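Local coordinates for Lmo0488 protein (Listeria monocytogenes serovar 1/2a, PDB 5TED), which acts as QuiR, a LysR-type transcriptional regulator whose effector-binding domain, the part in this chain, binds shikimate and which activates protocatechuate biosynthesis genes, at residues S104-S109 / V147-S152; A140-V145 / Y163-L168. One frame throughout, in Å; residues are numbered along the deposited sequence.

Contact 1 (S104-S109 / V147-S152); sequences SYIFFS and VDYGIS. With SKM ((3R,4S,5R)-3,4,5-trihydroxycyclohex-1-ene-1-carboxylic acid), chain D.
A single parallel beta bridge joins Y105, on strand 104-108 of the LysR effector-binding domain, to I151, in the loop that leads from helix 138-146 into strand 152-155. I151 uses both its backbone polar groups. Its N donates to S104 O at 2.9 Å, and its O receives I106 N at 2.7 Å, with a C=O...N angle of 170°. The I151 side chain then turns to the Y105 ring: chi1 of 67° sets CG1 between the backbone N and the carbonyl carbon, bringing CG1 over the ring centre, 3.9 Å from the centroid, in a CH-pi contact almost exactly on the ring normal. A tyrosine suits this place because its ring is a flat apolar surface while OH reaches a hydrogen bond with T100 OG1. G150, nearly fully extended, brings its CA to 3.3 Å from S104 O, a closeness its lack of a side chain permits. Isoleucine gives I106 enough length for CD1 to reach G150 N at 3.6 Å, and its CG1 lies obliquely near the Y149 ring. One water bridges the two segments, hydrogen-bonded to S104 OG and donating to Y149 O. Further along the strand, F108 lines the ligand pocket, its CD1 3.4 Å from O7 of shikimate. The two bridge bonds, both nearly straight, satisfy the N and O of buried I151 and the N of buried I106, and they fix how the loop lines up on the same strand whose far end places F108 beside shikimate.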
loop_
_atom_site.group_PDB
_atom_site.type_symbol
_atom_site.label_atom_id
_atom_site.label_comp_id
_atom_site.label_asym_id
_atom_site.label_seq_id
_atom_site.Cartn_x
_atom_site.Cartn_y
_atom_site.Cartn_z
ATOM N N SER A 104 0.555 -1.916 -23.822
ATOM C CA SER A 104 1.213 -0.976 -22.917
ATOM C C SER A 104 1.122 -1.430 -21.457
ATOM O O SER A 104 0.033 -1.737 -20.952
ATOM C CB SER A 104 0.606 0.420 -23.064
ATOM O OG SER A 104 1.230 1.316 -22.163
ATOM N N TYR A 105 2.263 -1.415 -20.762
ATOM C CA TYR A 105 2.349 -1.899 -19.393
ATOM C C TYR A 105 2.214 -0.780 -18.375
ATOM O O TYR A 105 2.660 0.353 -18.587
ATOM C CB TYR A 105 3.683 -2.600 -19.144
ATOM C CG TYR A 105 3.647 -4.070 -19.434
ATOM C CD1 TYR A 105 3.842 -4.541 -20.732
ATOM C CD2 TYR A 105 3.432 -4.993 -18.416
ATOM C CE1 TYR A 105 3.806 -5.891 -21.016
ATOM C CE2 TYR A 105 3.409 -6.345 -18.682
ATOM C CZ TYR A 105 3.608 -6.786 -19.982
ATOM O OH TYR A 105 3.562 -8.116 -20.247
ATOM N N ILE A 106 1.601 -1.141 -17.255
ATOM C CA ILE A 106 1.778 -0.468 -15.977
ATOM C C ILE A 106 2.886 -1.265 -15.301
ATOM O O ILE A 106 2.671 -2.397 -14.858
ATOM C CB ILE A 106 0.491 -0.470 -15.152
ATOM C CG1 ILE A 106 -0.604 0.318 -15.881
ATOM C CG2 ILE A 106 0.756 0.081 -13.745
ATOM C CD1 ILE A 106 -1.970 -0.256 -15.669
ATOM N N PHE A 107 4.087 -0.698 -15.280
ATOM C CA PHE A 107 5.311 -1.388 -14.899
ATOM C C PHE A 107 5.718 -1.019 -13.478
ATOM O O PHE A 107 5.405 0.071 -12.994
ATOM C CB PHE A 107 6.440 -1.012 -15.870
ATOM C CG PHE A 107 7.260 -2.183 -16.362
ATOM C CD1 PHE A 107 6.712 -3.115 -17.220
ATOM C CD2 PHE A 107 8.595 -2.320 -15.995
ATOM C CE1 PHE A 107 7.476 -4.179 -17.700
ATOM C CE2 PHE A 107 9.356 -3.379 -16.454
ATOM C CZ PHE A 107 8.792 -4.314 -17.310
ATOM N N PHE A 108 6.405 -1.942 -12.803
ATOM C CA PHE A 108 6.964 -1.621 -11.494
ATOM C C PHE A 108 8.123 -0.644 -11.629
ATOM O O PHE A 108 8.950 -0.765 -12.537
ATOM C CB PHE A 108 7.449 -2.886 -10.786
ATOM C CG PHE A 108 6.341 -3.682 -10.146
ATOM C CD1 PHE A 108 5.668 -3.199 -9.039
ATOM C CD2 PHE A 108 5.946 -4.902 -10.687
ATOM C CE1 PHE A 108 4.629 -3.925 -8.461
ATOM C CE2 PHE A 108 4.913 -5.622 -10.118
ATOM C CZ PHE A 108 4.259 -5.139 -9.006
ATOM N N SER A 109 8.189 0.322 -10.714
ATOM C CA SER A 109 9.295 1.274 -10.704
ATOM C C SER A 109 10.596 0.580 -10.305
ATOM O O SER A 109 10.605 -0.551 -9.820
ATOM C CB SER A 109 9.015 2.419 -9.735
ATOM O OG SER A 109 8.826 1.897 -8.438
ATOM N N VAL A 147 -9.112 -0.057 -14.880
ATOM C CA VAL A 147 -9.685 0.941 -15.775
ATOM C C VAL A 147 -9.069 0.845 -17.170
ATOM O O VAL A 147 -9.170 1.782 -17.965
ATOM C CB VAL A 147 -9.575 2.364 -15.195
ATOM C CG1 VAL A 147 -10.378 2.478 -13.889
ATOM C CG2 VAL A 147 -8.132 2.749 -14.961
ATOM N N ASP A 148 -8.408 -0.275 -17.468
ATOM C CA ASP A 148 -7.811 -0.529 -18.778
ATOM C C ASP A 148 -6.845 0.579 -19.178
ATOM O O ASP A 148 -6.724 0.927 -20.358
ATOM C CB ASP A 148 -8.890 -0.755 -19.848
ATOM C CG ASP A 148 -8.343 -1.419 -21.117
ATOM O OD1 ASP A 148 -7.266 -2.031 -21.065
ATOM O OD2 ASP A 148 -9.005 -1.338 -22.166
ATOM N N TYR A 149 -6.148 1.139 -18.189
ATOM C CA TYR A 149 -5.075 2.078 -18.468
ATOM C C TYR A 149 -3.826 1.362 -18.976
ATOM O O TYR A 149 -2.959 1.998 -19.583
ATOM C CB TYR A 149 -4.765 2.920 -17.220
ATOM C CG TYR A 149 -3.871 4.103 -17.542
ATOM C CD1 TYR A 149 -4.312 5.135 -18.370
ATOM C CD2 TYR A 149 -2.586 4.172 -17.044
ATOM C CE1 TYR A 149 -3.478 6.215 -18.686
ATOM C CE2 TYR A 149 -1.744 5.243 -17.344
ATOM C CZ TYR A 149 -2.194 6.260 -18.161
ATOM O OH TYR A 149 -1.346 7.306 -18.452
ATOM N N GLY A 150 -3.736 0.055 -18.768
ATOM C CA GLY A 150 -2.627 -0.735 -19.264
ATOM C C GLY A 150 -2.816 -2.168 -18.817
ATOM O O GLY A 150 -3.834 -2.521 -18.210
ATOM N N ILE A 151 -1.824 -3.000 -19.122
ATOM C CA ILE A 151 -1.757 -4.354 -18.584
ATOM C C ILE A 151 -0.600 -4.405 -17.592
ATOM O O ILE A 151 0.204 -3.480 -17.498
ATOM C CB ILE A 151 -1.589 -5.425 -19.681
ATOM C CG1 ILE A 151 -0.220 -5.303 -20.366
ATOM C CG2 ILE A 151 -2.756 -5.381 -20.683
ATOM C CD1 ILE A 151 0.067 -6.488 -21.318
ATOM N N SER A 152 -0.484 -5.522 -16.875
ATOM C CA SER A 152 0.642 -5.619 -15.954
ATOM C C SER A 152 1.078 -7.071 -15.782
ATOM O O SER A 152 0.320 -8.003 -16.049
ATOM C CB SER A 152 0.295 -5.003 -14.591
ATOM O OG SER A 152 -0.526 -5.882 -13.838
HETATM O O12 SKM D . 4.939 -4.767 -3.607
HETATM C C8 SKM D . 5.506 -4.407 -4.864
HETATM C C6 SKM D . 6.507 -3.478 -4.720
HETATM O O7 SKM D . 7.077 -3.129 -5.980
HETATM C C5 SKM D . 7.769 -4.004 -3.793
HETATM C C4 SKM D . 8.279 -5.314 -4.213
HETATM C C1 SKM D . 9.672 -5.807 -3.796
HETATM O O2 SKM D . 10.529 -4.961 -3.410
HETATM O O3 SKM D . 9.958 -7.042 -3.859
HETATM C C10 SKM D . 7.327 -6.277 -5.071
HETATM C C9 SKM D . 6.095 -5.796 -5.618
HETATM O O11 SKM D . 5.153 -6.786 -5.495
HETATM O O HOH W 1 -0.082 2.447 -19.784
#

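Contact 2 (A140-V145 / Y163-L168); sequences AMVGLV and YNVKVL
V142 lies across the aromatic ring of Y163, where helix 138-146 packs on the chain entering strand 165-170 in the alpha/beta LysR effector-binding domain. Its CG1, set between the backbone N and the carbonyl carbon by a chi1 of 64°, sits over the ring centre, 3.8 Å from the centroid, in a CH-pi contact. The other branch, CG2, rests 3.9 Å from Y163 CB, at the root of the ring. At the next residue of the helix, G143 CA lies 4.1 Å from Y163 CE2, oblique to the ring. One helical turn beyond V142, V145 meets the strand: its CG1 comes within 3.8 Å of V165 CG1, the two side chains crossing at about a right angle. V165 CG1 also approaches V142 CG2, so compact branched valines interlock here without any polar group. Outside this first shell, V82 of strand 69-84 touches both V145 and V165, and L160 packs on V142. The Y163 ring also meets that of H16 of the second subunit, planes at about 15°. Between Y163 and V165, both of which face helix 138-146, N164 centres an inverse gamma turn. N164 N is bonded to S146 OG near the helix end, and V165 N lies 2.8 Å from Y163 O in a weak hydrogen bond.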
loop_
_atom_site.group_PDB
_atom_site.type_symbol
_atom_site.label_atom_id
_atom_site.label_comp_id
_atom_site.label_asym_id
_atom_site.label_seq_id
_atom_site.Cartn_x
_atom_site.Cartn_y
_atom_site.Cartn_z
ATOM N N ALA A 140 -2.199 0.010 -6.380
ATOM C CA ALA A 140 -2.205 1.056 -7.405
ATOM C C ALA A 140 -2.077 0.454 -8.802
ATOM O O ALA A 140 -2.650 0.971 -9.769
ATOM C CB ALA A 140 -1.079 2.058 -7.153
ATOM N N MET A 141 -1.314 -0.635 -8.929
ATOM C CA MET A 141 -1.138 -1.281 -10.226
ATOM C C MET A 141 -2.434 -1.926 -10.705
ATOM O O MET A 141 -2.904 -1.647 -11.814
ATOM C CB MET A 141 -0.009 -2.311 -10.138
ATOM C CG MET A 141 0.238 -3.119 -11.431
ATOM S SD MET A 141 1.790 -4.047 -11.295
ATOM C CE MET A 141 3.056 -2.810 -11.434
ATOM N N VAL A 142 -3.017 -2.823 -9.901
ATOM C CA VAL A 142 -4.253 -3.446 -10.368
ATOM C C VAL A 142 -5.374 -2.408 -10.480
ATOM O O VAL A 142 -6.265 -2.527 -11.343
ATOM C CB VAL A 142 -4.643 -4.641 -9.477
ATOM C CG1 VAL A 142 -4.963 -4.210 -8.054
ATOM C CG2 VAL A 142 -5.809 -5.411 -10.127
ATOM N N GLY A 143 -5.327 -1.354 -9.663
ATOM C CA GLY A 143 -6.299 -0.279 -9.809
ATOM C C GLY A 143 -6.298 0.298 -11.212
ATOM O O GLY A 143 -7.354 0.479 -11.826
ATOM N N LEU A 144 -5.105 0.559 -11.756
ATOM C CA LEU A 144 -5.009 1.119 -13.102
ATOM C C LEU A 144 -5.336 0.079 -14.170
ATOM O O LEU A 144 -5.929 0.427 -15.204
ATOM C CB LEU A 144 -3.619 1.721 -13.332
ATOM C CG LEU A 144 -3.334 2.995 -12.525
ATOM C CD1 LEU A 144 -1.842 3.262 -12.507
ATOM C CD2 LEU A 144 -4.082 4.181 -13.128
ATOM N N VAL A 145 -4.986 -1.196 -13.949
ATOM C CA VAL A 145 -5.377 -2.210 -14.929
ATOM C C VAL A 145 -6.889 -2.282 -15.019
ATOM O O VAL A 145 -7.459 -2.434 -16.106
ATOM C CB VAL A 145 -4.790 -3.597 -14.592
ATOM C CG1 VAL A 145 -5.265 -4.600 -15.642
ATOM C CG2 VAL A 145 -3.293 -3.567 -14.576
ATOM N N TYR A 163 -11.168 -6.883 -8.540
ATOM C CA TYR A 163 -11.144 -5.826 -9.535
ATOM C C TYR A 163 -11.664 -6.377 -10.856
ATOM O O TYR A 163 -11.757 -7.589 -11.053
ATOM C CB TYR A 163 -9.730 -5.256 -9.708
ATOM C CG TYR A 163 -9.221 -4.516 -8.491
ATOM C CD1 TYR A 163 -8.757 -5.212 -7.383
ATOM C CD2 TYR A 163 -9.168 -3.130 -8.464
ATOM C CE1 TYR A 163 -8.275 -4.557 -6.271
ATOM C CE2 TYR A 163 -8.679 -2.450 -7.340
ATOM C CZ TYR A 163 -8.240 -3.180 -6.247
ATOM O OH TYR A 163 -7.743 -2.552 -5.120
ATOM N N ASN A 164 -12.025 -5.468 -11.758
ATOM C CA ASN A 164 -12.580 -5.853 -13.058
ATOM C C ASN A 164 -11.440 -6.232 -14.003
ATOM O O ASN A 164 -11.177 -5.572 -15.013
ATOM C CB ASN A 164 -13.402 -4.714 -13.638
ATOM C CG ASN A 164 -14.477 -4.245 -12.706
ATOM O OD1 ASN A 164 -15.135 -5.050 -12.062
ATOM N ND2 ASN A 164 -14.673 -2.931 -12.631
ATOM N N VAL A 165 -10.761 -7.333 -13.657
ATOM C CA VAL A 165 -9.576 -7.782 -14.383
ATOM C C VAL A 165 -9.621 -9.293 -14.566
ATOM O O VAL A 165 -10.266 -10.020 -13.804
ATOM C CB VAL A 165 -8.257 -7.385 -13.666
ATOM C CG1 VAL A 165 -8.132 -5.868 -13.534
ATOM C CG2 VAL A 165 -8.175 -8.048 -12.286
ATOM N N LYS A 166 -8.929 -9.757 -15.597
ATOM C CA LYS A 166 -8.710 -11.174 -15.848
ATOM C C LYS A 166 -7.266 -11.492 -15.502
ATOM O O LYS A 166 -6.358 -10.798 -15.969
ATOM C CB LYS A 166 -8.991 -11.509 -17.317
ATOM C CG LYS A 166 -8.602 -12.915 -17.750
ATOM C CD LYS A 166 -9.482 -13.977 -17.111
ATOM C CE LYS A 166 -9.270 -15.349 -17.757
ATOM N NZ LYS A 166 -9.909 -15.467 -19.107
ATOM N N VAL A 167 -7.045 -12.542 -14.708
ATOM C CA VAL A 167 -5.699 -12.941 -14.308
ATOM C C VAL A 167 -5.264 -14.094 -15.203
ATOM O O VAL A 167 -5.953 -15.120 -15.285
ATOM C CB VAL A 167 -5.644 -13.333 -12.816
ATOM C CG1 VAL A 167 -4.248 -13.814 -12.431
ATOM C CG2 VAL A 167 -6.060 -12.165 -11.926
ATOM N N LEU A 168 -4.129 -13.932 -15.883
ATOM C CA LEU A 168 -3.634 -14.910 -16.849
ATOM C C LEU A 168 -2.376 -15.560 -16.311
ATOM O O LEU A 168 -1.419 -14.864 -15.952
ATOM C CB LEU A 168 -3.310 -14.260 -18.199
ATOM C CG LEU A 168 -4.459 -13.452 -18.790
ATOM C CD1 LEU A 168 -3.983 -12.546 -19.898
ATOM C CD2 LEU A 168 -5.551 -14.405 -19.263
#

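In the fold
Both contacts are largely buried and share helix 138-146: contact 2 uses its body, contact 1 the loop that follows it. That loop leaves through a Schellman motif, with D148 at positive phi and Y149 N probably bonded to L144 O. Contact 1 is held by backbone hydrogen bonds with apolar groups around them; contact 2 has no hydrogen bond between its segments and rests on valines and a ring. I106 links them, packing on L144 and M141, and M141 SD in turn touches F108 beside shikimate, which D138 at the helix start also binds. Each reaches the second subunit, through Y149 on V22 and Y163 on A15 of that chain.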